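Local structure of CG8862 (Drosophila melanogaster, 3ISM) at residues R34-Y43 against H114-N123; D200-Y208 against I243-N252. The protein is endonuclease G, a mitochondrial, magnesium-dependent nuclease of the DNA/RNA non-specific endonuclease family that probably cleaves both DNA and RNA. All coordinates share one frame; numbering follows the deposited sequence.

Contact 1: residues R34-Y43 against H114-N123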
loop_
_atom_site.group_PDB
_atom_site.type_symbol
_atom_site.label_atom_id
_atom_site.label_comp_id
_atom_site.label_asym_id
_atom_site.label_seq_id
_atom_site.Cartn_x
_atom_site.Cartn_y
_atom_site.Cartn_z
ATOM N N ARG B 34 16.654 5.056 6.252
ATOM C CA ARG B 34 17.474 6.224 6.539
ATOM C C ARG B 34 17.782 6.324 8.025
ATOM O O ARG B 34 16.941 6.028 8.868
ATOM C CB ARG B 34 16.770 7.495 6.068
ATOM C CG ARG B 34 16.867 7.753 4.558
ATOM C CD ARG B 34 16.065 8.982 4.132
ATOM N NE ARG B 34 16.575 10.210 4.741
ATOM C CZ ARG B 34 16.015 10.833 5.778
ATOM N NH1 ARG B 34 14.904 10.359 6.330
ATOM N NH2 ARG B 34 16.561 11.944 6.257
ATOM N N SER B 35 18.997 6.742 8.343
ATOM C CA SER B 35 19.446 6.826 9.726
ATOM C C SER B 35 19.558 8.273 10.174
ATOM O O SER B 35 20.113 9.097 9.460
ATOM C CB SER B 35 20.810 6.144 9.882
ATOM O OG SER B 35 20.804 4.836 9.337
ATOM N N HIS B 36 19.030 8.569 11.351
ATOM C CA HIS B 36 19.298 9.837 11.989
ATOM C C HIS B 36 20.239 9.548 13.157
ATOM O O HIS B 36 20.710 8.415 13.320
ATOM C CB HIS B 36 17.995 10.539 12.401
ATOM C CG HIS B 36 17.162 10.957 11.230
ATOM N ND1 HIS B 36 17.334 12.166 10.588
ATOM C CD2 HIS B 36 16.200 10.297 10.540
ATOM C CE1 HIS B 36 16.492 12.247 9.573
ATOM N NE2 HIS B 36 15.798 11.123 9.516
ATOM N N SER B 37 20.540 10.571 13.940
ATOM C CA SER B 37 21.447 10.441 15.062
ATOM C C SER B 37 20.979 9.501 16.169
ATOM O O SER B 37 21.811 8.936 16.876
ATOM C CB SER B 37 21.739 11.810 15.659
ATOM O OG SER B 37 22.163 12.723 14.660
ATOM N N ASP B 38 19.668 9.343 16.340
ATOM C CA ASP B 38 19.152 8.545 17.463
ATOM C C ASP B 38 17.881 7.767 17.134
ATOM O O ASP B 38 17.231 7.231 18.028
ATOM C CB ASP B 38 18.950 9.414 18.716
ATOM C CG ASP B 38 18.941 8.595 20.015
ATOM O OD1 ASP B 38 19.782 7.679 20.160
ATOM O OD2 ASP B 38 18.104 8.880 20.908
ATOM N N TYR B 39 17.529 7.697 15.853
ATOM C CA TYR B 39 16.485 6.774 15.394
ATOM C C TYR B 39 16.729 6.338 13.957
ATOM O O TYR B 39 17.568 6.917 13.261
ATOM C CB TYR B 39 15.068 7.341 15.587
ATOM C CG TYR B 39 14.648 8.498 14.690
ATOM C CD1 TYR B 39 13.758 8.294 13.643
ATOM C CD2 TYR B 39 15.089 9.797 14.927
ATOM C CE1 TYR B 39 13.341 9.342 12.842
ATOM C CE2 TYR B 39 14.669 10.855 14.131
ATOM C CZ TYR B 39 13.799 10.621 13.096
ATOM O OH TYR B 39 13.373 11.660 12.285
ATOM N N VAL B 40 16.025 5.293 13.541
ATOM C CA VAL B 40 16.129 4.769 12.180
ATOM C C VAL B 40 14.751 4.853 11.519
ATOM O O VAL B 40 13.734 4.631 12.172
ATOM C CB VAL B 40 16.696 3.317 12.158
ATOM C CG1 VAL B 40 16.820 2.794 10.733
ATOM C CG2 VAL B 40 18.065 3.264 12.840
ATOM N N LEU B 41 14.724 5.198 10.237
ATOM C CA LEU B 41 13.472 5.432 9.527
ATOM C C LEU B 41 13.437 4.716 8.183
ATOM O O LEU B 41 14.362 4.853 7.395
ATOM C CB LEU B 41 13.282 6.936 9.320
ATOM C CG LEU B 41 12.034 7.421 8.564
ATOM C CD1 LEU B 41 11.376 8.519 9.385
ATOM C CD2 LEU B 41 12.384 7.952 7.204
ATOM N N SER B 42 12.361 3.975 7.921
ATOM C CA SER B 42 12.089 3.455 6.591
ATOM C C SER B 42 10.956 4.298 6.022
ATOM O O SER B 42 9.902 4.410 6.644
ATOM C CB SER B 42 11.705 1.984 6.656
ATOM O OG SER B 42 11.120 1.508 5.448
ATOM N N TYR B 43 11.201 4.938 4.873
ATOM C CA TYR B 43 10.250 5.904 4.317
ATOM C C TYR B 43 9.414 5.281 3.203
ATOM O O TYR B 43 9.956 4.626 2.294
ATOM C CB TYR B 43 10.975 7.136 3.766
ATOM C CG TYR B 43 10.047 8.279 3.418
ATOM C CD1 TYR B 43 9.303 8.930 4.416
ATOM C CD2 TYR B 43 9.890 8.704 2.096
ATOM C CE1 TYR B 43 8.440 9.991 4.096
ATOM C CE2 TYR B 43 9.030 9.759 1.763
ATOM C CZ TYR B 43 8.315 10.400 2.778
ATOM O OH TYR B 43 7.484 11.457 2.476
ATOM N N HIS B 114 19.279 15.670 18.271
ATOM C CA HIS B 114 18.575 14.383 18.305
ATOM C C HIS B 114 17.070 14.613 18.252
ATOM O O HIS B 114 16.349 13.901 17.555
ATOM C CB HIS B 114 18.929 13.609 19.583
ATOM C CG HIS B 114 20.316 13.046 19.593
ATOM N ND1 HIS B 114 20.761 12.191 20.576
ATOM C CD2 HIS B 114 21.355 13.208 18.740
ATOM C CE1 HIS B 114 22.017 11.862 20.339
ATOM N NE2 HIS B 114 22.397 12.458 19.225
ATOM N N CYS B 115 16.629 15.615 19.013
ATOM C CA CYS B 115 15.241 16.041 19.099
ATOM C C CYS B 115 14.821 16.773 17.819
ATOM O O CYS B 115 13.759 16.483 17.255
ATOM C CB CYS B 115 15.069 16.955 20.323
ATOM S SG CYS B 115 13.356 17.413 20.688
ATOM N N ASP B 116 15.666 17.711 17.370
ATOM C CA ASP B 116 15.453 18.452 16.114
ATOM C C ASP B 116 15.124 17.523 14.959
ATOM O O ASP B 116 14.210 17.783 14.167
ATOM C CB ASP B 116 16.698 19.266 15.736
ATOM C CG ASP B 116 16.829 20.553 16.526
ATOM O OD1 ASP B 116 15.804 21.056 17.021
ATOM O OD2 ASP B 116 17.962 21.075 16.639
ATOM N N GLU B 117 15.889 16.441 14.855
ATOM C CA GLU B 117 15.723 15.490 13.764
ATOM C C GLU B 117 14.372 14.744 13.753
ATOM O O GLU B 117 13.980 14.192 12.721
ATOM C CB GLU B 117 16.892 14.494 13.744
ATOM C CG GLU B 117 18.252 15.070 13.299
ATOM C CD GLU B 117 19.420 14.173 13.725
ATOM O OE1 GLU B 117 19.166 13.021 14.139
ATOM O OE2 GLU B 117 20.590 14.616 13.672
ATOM N N THR B 118 13.655 14.709 14.876
ATOM C CA THR B 118 12.316 14.100 14.874
ATOM C C THR B 118 11.282 15.018 14.218
ATOM O O THR B 118 10.161 14.597 13.935
ATOM C CB THR B 118 11.828 13.718 16.295
ATOM O OG1 THR B 118 11.596 14.908 17.070
ATOM C CG2 THR B 118 12.866 12.850 17.005
ATOM N N PHE B 119 11.651 16.267 13.955
ATOM C CA PHE B 119 10.711 17.203 13.328
ATOM C C PHE B 119 10.729 17.257 11.788
ATOM O O PHE B 119 10.001 18.052 11.184
ATOM C CB PHE B 119 10.832 18.594 13.953
ATOM C CG PHE B 119 10.191 18.699 15.315
ATOM C CD1 PHE B 119 8.941 19.291 15.464
ATOM C CD2 PHE B 119 10.832 18.191 16.447
ATOM C CE1 PHE B 119 8.342 19.386 16.721
ATOM C CE2 PHE B 119 10.238 18.287 17.718
ATOM C CZ PHE B 119 8.991 18.887 17.852
ATOM N N TYR B 120 11.530 16.398 11.152
ATOM C CA TYR B 120 11.446 16.262 9.702
ATOM C C TYR B 120 10.088 15.689 9.360
ATOM O O TYR B 120 9.637 14.733 10.007
ATOM C CB TYR B 120 12.539 15.353 9.144
ATOM C CG TYR B 120 13.895 15.996 9.091
ATOM C CD1 TYR B 120 14.145 17.063 8.237
ATOM C CD2 TYR B 120 14.935 15.536 9.901
ATOM C CE1 TYR B 120 15.404 17.668 8.191
ATOM C CE2 TYR B 120 16.194 16.121 9.857
ATOM C CZ TYR B 120 16.421 17.184 8.996
ATOM O OH TYR B 120 17.668 17.777 8.951
ATOM N N LEU B 121 9.442 16.265 8.347
ATOM C CA LEU B 121 8.148 15.774 7.890
ATOM C C LEU B 121 8.162 14.321 7.402
ATOM O O LEU B 121 7.106 13.704 7.290
ATOM C CB LEU B 121 7.573 16.683 6.801
ATOM C CG LEU B 121 7.189 18.062 7.340
ATOM C CD1 LEU B 121 6.953 19.029 6.193
ATOM C CD2 LEU B 121 5.956 17.959 8.250
ATOM N N SER B 122 9.344 13.780 7.107
ATOM C CA SER B 122 9.443 12.362 6.777
ATOM C C SER B 122 9.216 11.452 7.982
ATOM O O SER B 122 8.993 10.257 7.810
ATOM C CB SER B 122 10.774 12.039 6.111
ATOM O OG SER B 122 11.848 12.455 6.912
ATOM N N ASN B 123 9.271 12.026 9.190
ATOM C CA ASN B 123 8.991 11.291 10.427
ATOM C C ASN B 123 7.515 11.445 10.826
ATOM O O ASN B 123 7.090 10.945 11.862
ATOM C CB ASN B 123 9.950 11.726 11.557
ATOM C CG ASN B 123 9.722 10.953 12.890
ATOM O OD1 ASN B 123 9.618 9.721 12.913
ATOM N ND2 ASN B 123 9.653 11.698 13.999
HETATM O O HOH W 1 18.656 11.396 22.217
HETATM O O HOH W 2 17.763 11.788 16.051
#

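Contact 2: residues D200-Y208 against I243-N252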
loop_
_atom_site.group_PDB
_atom_site.type_symbol
_atom_site.label_atom_id
_atom_site.label_comp_id
_atom_site.label_asym_id
_atom_site.label_seq_id
_atom_site.Cartn_x
_atom_site.Cartn_y
_atom_site.Cartn_z
ATOM N N ASP B 200 18.171 -9.620 34.546
ATOM C CA ASP B 200 18.540 -10.952 34.064
ATOM C C ASP B 200 18.385 -10.931 32.557
ATOM O O ASP B 200 17.997 -9.909 31.991
ATOM C CB ASP B 200 17.663 -12.038 34.695
ATOM C CG ASP B 200 16.209 -11.609 34.851
ATOM O OD1 ASP B 200 15.649 -11.014 33.905
ATOM O OD2 ASP B 200 15.629 -11.873 35.928
ATOM N N HIS B 201 18.668 -12.032 31.879
ATOM C CA HIS B 201 18.697 -11.946 30.413
ATOM C C HIS B 201 17.335 -12.084 29.720
ATOM O O HIS B 201 17.261 -12.327 28.507
ATOM C CB HIS B 201 19.782 -12.859 29.840
ATOM C CG HIS B 201 21.157 -12.479 30.296
ATOM N ND1 HIS B 201 21.749 -13.029 31.413
ATOM C CD2 HIS B 201 22.035 -11.566 29.814
ATOM C CE1 HIS B 201 22.943 -12.491 31.586
ATOM N NE2 HIS B 201 23.143 -11.602 30.627
ATOM N N LYS B 202 16.268 -11.873 30.486
ATOM C CA LYS B 202 14.915 -12.095 30.001
ATOM C C LYS B 202 14.438 -10.998 29.051
ATOM O O LYS B 202 14.767 -9.818 29.196
ATOM C CB LYS B 202 13.937 -12.264 31.170
ATOM C CG LYS B 202 14.222 -13.477 32.064
ATOM C CD LYS B 202 13.367 -13.438 33.326
ATOM C CE LYS B 202 13.811 -14.490 34.334
ATOM N NZ LYS B 202 13.590 -15.870 33.824
ATOM N N LEU B 203 13.654 -11.409 28.069
ATOM C CA LEU B 203 13.115 -10.487 27.098
ATOM C C LEU B 203 11.589 -10.461 27.220
ATOM O O LEU B 203 10.951 -11.504 27.347
ATOM C CB LEU B 203 13.571 -10.885 25.696
ATOM C CG LEU B 203 15.092 -10.980 25.472
ATOM C CD1 LEU B 203 15.420 -11.437 24.056
ATOM C CD2 LEU B 203 15.794 -9.664 25.771
ATOM N N HIS B 204 11.016 -9.259 27.203
ATOM C CA HIS B 204 9.575 -9.086 27.346
ATOM C C HIS B 204 9.046 -8.244 26.208
ATOM O O HIS B 204 9.534 -7.140 25.979
ATOM C CB HIS B 204 9.233 -8.395 28.666
ATOM C CG HIS B 204 9.823 -9.064 29.864
ATOM N ND1 HIS B 204 9.089 -9.880 30.696
ATOM C CD2 HIS B 204 11.084 -9.058 30.354
ATOM C CE1 HIS B 204 9.870 -10.333 31.662
ATOM N NE2 HIS B 204 11.084 -9.843 31.481
ATOM N N MET B 205 8.036 -8.748 25.518
ATOM C CA MET B 205 7.443 -8.016 24.388
ATOM C C MET B 205 6.055 -7.452 24.688
ATOM O O MET B 205 5.247 -8.096 25.349
ATOM C CB MET B 205 7.384 -8.906 23.153
ATOM C CG MET B 205 6.778 -8.238 21.940
ATOM S SD MET B 205 6.841 -9.289 20.505
ATOM C CE MET B 205 8.553 -9.122 20.013
ATOM N N GLU B 206 5.798 -6.245 24.201
ATOM C CA GLU B 206 4.458 -5.657 24.203
ATOM C C GLU B 206 4.143 -5.188 22.790
ATOM O O GLU B 206 5.029 -4.757 22.064
ATOM C CB GLU B 206 4.374 -4.449 25.167
ATOM C CG GLU B 206 4.631 -4.775 26.625
ATOM C CD GLU B 206 4.378 -3.601 27.569
ATOM O OE1 GLU B 206 3.973 -2.503 27.120
ATOM O OE2 GLU B 206 4.599 -3.780 28.775
ATOM N N SER B 207 2.880 -5.280 22.389
ATOM C CA SER B 207 2.478 -4.716 21.102
ATOM C C SER B 207 1.055 -4.194 21.138
ATOM O O SER B 207 0.158 -4.840 21.690
ATOM C CB SER B 207 2.666 -5.719 19.954
ATOM O OG SER B 207 2.023 -6.937 20.230
ATOM N N TYR B 208 0.871 -3.024 20.530
ATOM C CA TYR B 208 -0.376 -2.275 20.578
ATOM C C TYR B 208 -0.751 -1.862 19.165
ATOM O O TYR B 208 0.124 -1.580 18.355
ATOM C CB TYR B 208 -0.207 -1.001 21.412
ATOM C CG TYR B 208 0.219 -1.236 22.839
ATOM C CD1 TYR B 208 -0.714 -1.219 23.872
ATOM C CD2 TYR B 208 1.561 -1.468 23.159
ATOM C CE1 TYR B 208 -0.326 -1.437 25.181
ATOM C CE2 TYR B 208 1.956 -1.689 24.459
ATOM C CZ TYR B 208 1.012 -1.666 25.465
ATOM O OH TYR B 208 1.401 -1.903 26.749
ATOM N N ILE B 243 14.906 -12.408 17.382
ATOM C CA ILE B 243 14.362 -13.118 18.546
ATOM C C ILE B 243 13.372 -14.209 18.126
ATOM O O ILE B 243 12.376 -13.925 17.468
ATOM C CB ILE B 243 13.628 -12.150 19.503
ATOM C CG1 ILE B 243 14.511 -10.941 19.823
ATOM C CG2 ILE B 243 13.188 -12.876 20.791
ATOM C CD1 ILE B 243 13.825 -9.857 20.654
ATOM N N ASN B 244 13.659 -15.451 18.500
ATOM C CA ASN B 244 12.674 -16.538 18.433
ATOM C C ASN B 244 11.610 -16.258 19.511
ATOM O O ASN B 244 11.942 -16.067 20.678
ATOM C CB ASN B 244 13.394 -17.881 18.666
ATOM C CG ASN B 244 12.451 -19.087 18.730
ATOM O OD1 ASN B 244 11.287 -19.037 18.326
ATOM N ND2 ASN B 244 12.980 -20.194 19.234
ATOM N N ARG B 245 10.338 -16.234 19.113
ATOM C CA ARG B 245 9.237 -15.892 20.031
ATOM C C ARG B 245 9.084 -16.904 21.168
ATOM O O ARG B 245 8.468 -16.604 22.199
ATOM C CB ARG B 245 7.907 -15.758 19.272
ATOM C CG ARG B 245 7.877 -14.667 18.213
ATOM C CD ARG B 245 7.230 -13.368 18.698
ATOM N NE ARG B 245 7.722 -12.247 17.904
ATOM C CZ ARG B 245 7.106 -11.720 16.850
ATOM N NH1 ARG B 245 5.922 -12.177 16.453
ATOM N NH2 ARG B 245 7.669 -10.707 16.210
ATOM N N LYS B 246 9.653 -18.096 20.977
ATOM C CA LYS B 246 9.662 -19.126 22.004
ATOM C C LYS B 246 10.670 -18.816 23.104
ATOM O O LYS B 246 10.683 -19.479 24.141
ATOM C CB LYS B 246 9.953 -20.499 21.391
ATOM C CG LYS B 246 8.842 -21.012 20.484
ATOM C CD LYS B 246 9.020 -22.498 20.190
ATOM C CE LYS B 246 7.821 -23.068 19.441
ATOM N NZ LYS B 246 7.656 -22.427 18.104
ATOM N N GLN B 247 11.513 -17.810 22.880
ATOM C CA GLN B 247 12.489 -17.404 23.899
ATOM C C GLN B 247 12.142 -16.084 24.599
ATOM O O GLN B 247 12.923 -15.583 25.405
ATOM C CB GLN B 247 13.906 -17.359 23.319
ATOM C CG GLN B 247 14.665 -18.662 23.496
ATOM C CD GLN B 247 15.928 -18.723 22.657
ATOM O OE1 GLN B 247 15.966 -18.225 21.525
ATOM N NE2 GLN B 247 16.973 -19.340 23.208
ATOM N N LEU B 248 10.976 -15.525 24.285
ATOM C CA LEU B 248 10.461 -14.398 25.043
ATOM C C LEU B 248 9.997 -14.929 26.398
ATOM O O LEU B 248 9.693 -16.118 26.538
ATOM C CB LEU B 248 9.307 -13.719 24.309
ATOM C CG LEU B 248 9.686 -12.878 23.091
ATOM C CD1 LEU B 248 8.458 -12.412 22.317
ATOM C CD2 LEU B 248 10.570 -11.693 23.496
ATOM N N THR B 249 9.965 -14.066 27.402
ATOM C CA THR B 249 9.485 -14.485 28.712
ATOM C C THR B 249 8.002 -14.160 28.830
ATOM O O THR B 249 7.210 -14.997 29.270
ATOM C CB THR B 249 10.315 -13.862 29.849
ATOM O OG1 THR B 249 11.656 -14.361 29.771
ATOM C CG2 THR B 249 9.736 -14.215 31.213
ATOM N N THR B 250 7.629 -12.949 28.418
ATOM C CA THR B 250 6.226 -12.559 28.370
ATOM C C THR B 250 5.911 -11.815 27.089
ATOM O O THR B 250 6.784 -11.183 26.486
ATOM C CB THR B 250 5.799 -11.642 29.548
ATOM O OG1 THR B 250 6.538 -10.421 29.487
ATOM C CG2 THR B 250 6.021 -12.317 30.915
ATOM N N ILE B 251 4.647 -11.902 26.687
ATOM C CA ILE B 251 4.113 -11.137 25.575
ATOM C C ILE B 251 2.835 -10.507 26.080
ATOM O O ILE B 251 1.923 -11.215 26.521
ATOM C CB ILE B 251 3.783 -12.040 24.378
ATOM C CG1 ILE B 251 5.033 -12.808 23.920
ATOM C CG2 ILE B 251 3.142 -11.224 23.272
ATOM C CD1 ILE B 251 4.797 -13.760 22.745
ATOM N N ASN B 252 2.778 -9.180 26.028
ATOM C CA ASN B 252 1.676 -8.416 26.595
ATOM C C ASN B 252 1.305 -8.881 28.004
ATOM O O ASN B 252 0.137 -9.112 28.301
ATOM C CB ASN B 252 0.463 -8.412 25.654
ATOM C CG ASN B 252 0.701 -7.562 24.408
ATOM O OD1 ASN B 252 1.271 -6.477 24.494
ATOM N ND2 ASN B 252 0.266 -8.056 23.251
HETATM O O HOH W 3 5.371 -8.332 28.136
#

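Contact 1: residues R34-Y43 against H114-N123
Glu117 and Tyr39, one from each segment, come together through quite different torsions. CG of Glu117 stands beside its own backbone N (chi1 -71°) and the chain then runs on extended, bringing the carboxylate to the turn at Ser37; CG of Tyr39 sits between backbone N and carbonyl carbon (chi1 70°), which sends the phenol toward the peptide of Glu117. Ser37 grips the carboxylate twice. Its N donates to OE1 of Glu117 at 2.8 Å, from the syn side but somewhat out of the carboxylate plane, and its OG donates to the syn lone pair of Glu117 OE2 at 2.7 Å. A water that also donates to His114 O gives OE1 a further bond. Tyr39 OH donates to Glu117 O at 2.6 Å, reaching the oxygen from above the carbonyl plane, and the same hydroxyl lies over one face of the His36 ring. Beside it, CE1 of His36 comes to 3.7 Å from CD2 of Tyr120; the two planes are 29° apart and the rings offset, so that little of one faces the other. CB of Asp38 makes a CH-pi contact over one face of His114, and a water joins Asp38 OD2 to His114 ND1; Asp38 itself is held by Arg18 and His108, and His114 NE2 by Ser11 O. Farther along the hairpin, CD1 of Leu41 and the ring edge of Tyr43 pack against Ser122 O. An alanine at Glu117 would probably leave both Ser37 N and Ser37 OG without their acceptor and take a bond from the water. Through the two Ser37 bonds this buried carboxylate, its charge probably eased by the donors around it, ties the edge hairpin of the sheet to the segment whose Thr118 touches His101, the predicted proton acceptor.

Contact 2: residues D200-Y208 against I243-N252
A beta-alpha-beta unit closes here: strand 203-211 leads through helix 228-235 to the short strand 250-251, which pairs with it in parallel near the edge of the large mixed sheet. Met205 bridges Ile251 in the regular parallel way, its N donating to Thr250 O at 2.9 Å and its O accepting from Asn252 N at 2.8 Å. Toward the start of the pairing, Thr249 N gives a nearly straight bond (168°) to Leu203 O. On the face carrying His204 and Thr250, ND1 of the imidazole and OG1 of the threonine share a hydrogen bond of 2.9 Å in the plane of the ring, while CB of Thr249 lies over one ring face. A water bonded to Thr250 OG1 also donates to Met205 O. The other face, with Met205 and Ile251, is mostly apolar. CG of Met205 lies anti to its backbone N (chi1 180°), and the extended chain carries SD over one face of the Arg245 guanidinium, whose terminal nitrogens are salt-bridged to Glu229 and Glu232, both on the crossover helix. CD1 of Leu248 rests against CB of Met205 at 3.8 Å, and its CD2 reaches CB of Leu203; Pro228 of the same helix also packs on Met205 and Ile251. Past the bridge the pairing passes to a side chain: Asn252, with positive phi and psi, carries its amide onward along the neighbouring strand, and OD1 accepts from Ser207 N at 2.9 Å, the donor tilted 24° from the carbonyl plane.

Both contacts reach the same mixed sheet, but near its two ends: the hairpin of contact 1 begins at the outermost strand 33-35, while strand 250-251 of contact 2 lies one strand in from 254-255. Their centres are about 27 Å apart and their nearest atoms about 16 Å, so neither touches the other, and contact 1 closes along the chain before contact 2 opens. Contact 1 is the one beside the predicted catalytic centre: the side chain of Asn123 is about 8 Å from that of Glu141, a magnesium-binding residue of the protein, and from a bound magnesium ion. In contact 2, the side chain of Glu206 is about 12 Å from that of Glu141 and is bonded to His143, on the same helix 136-146.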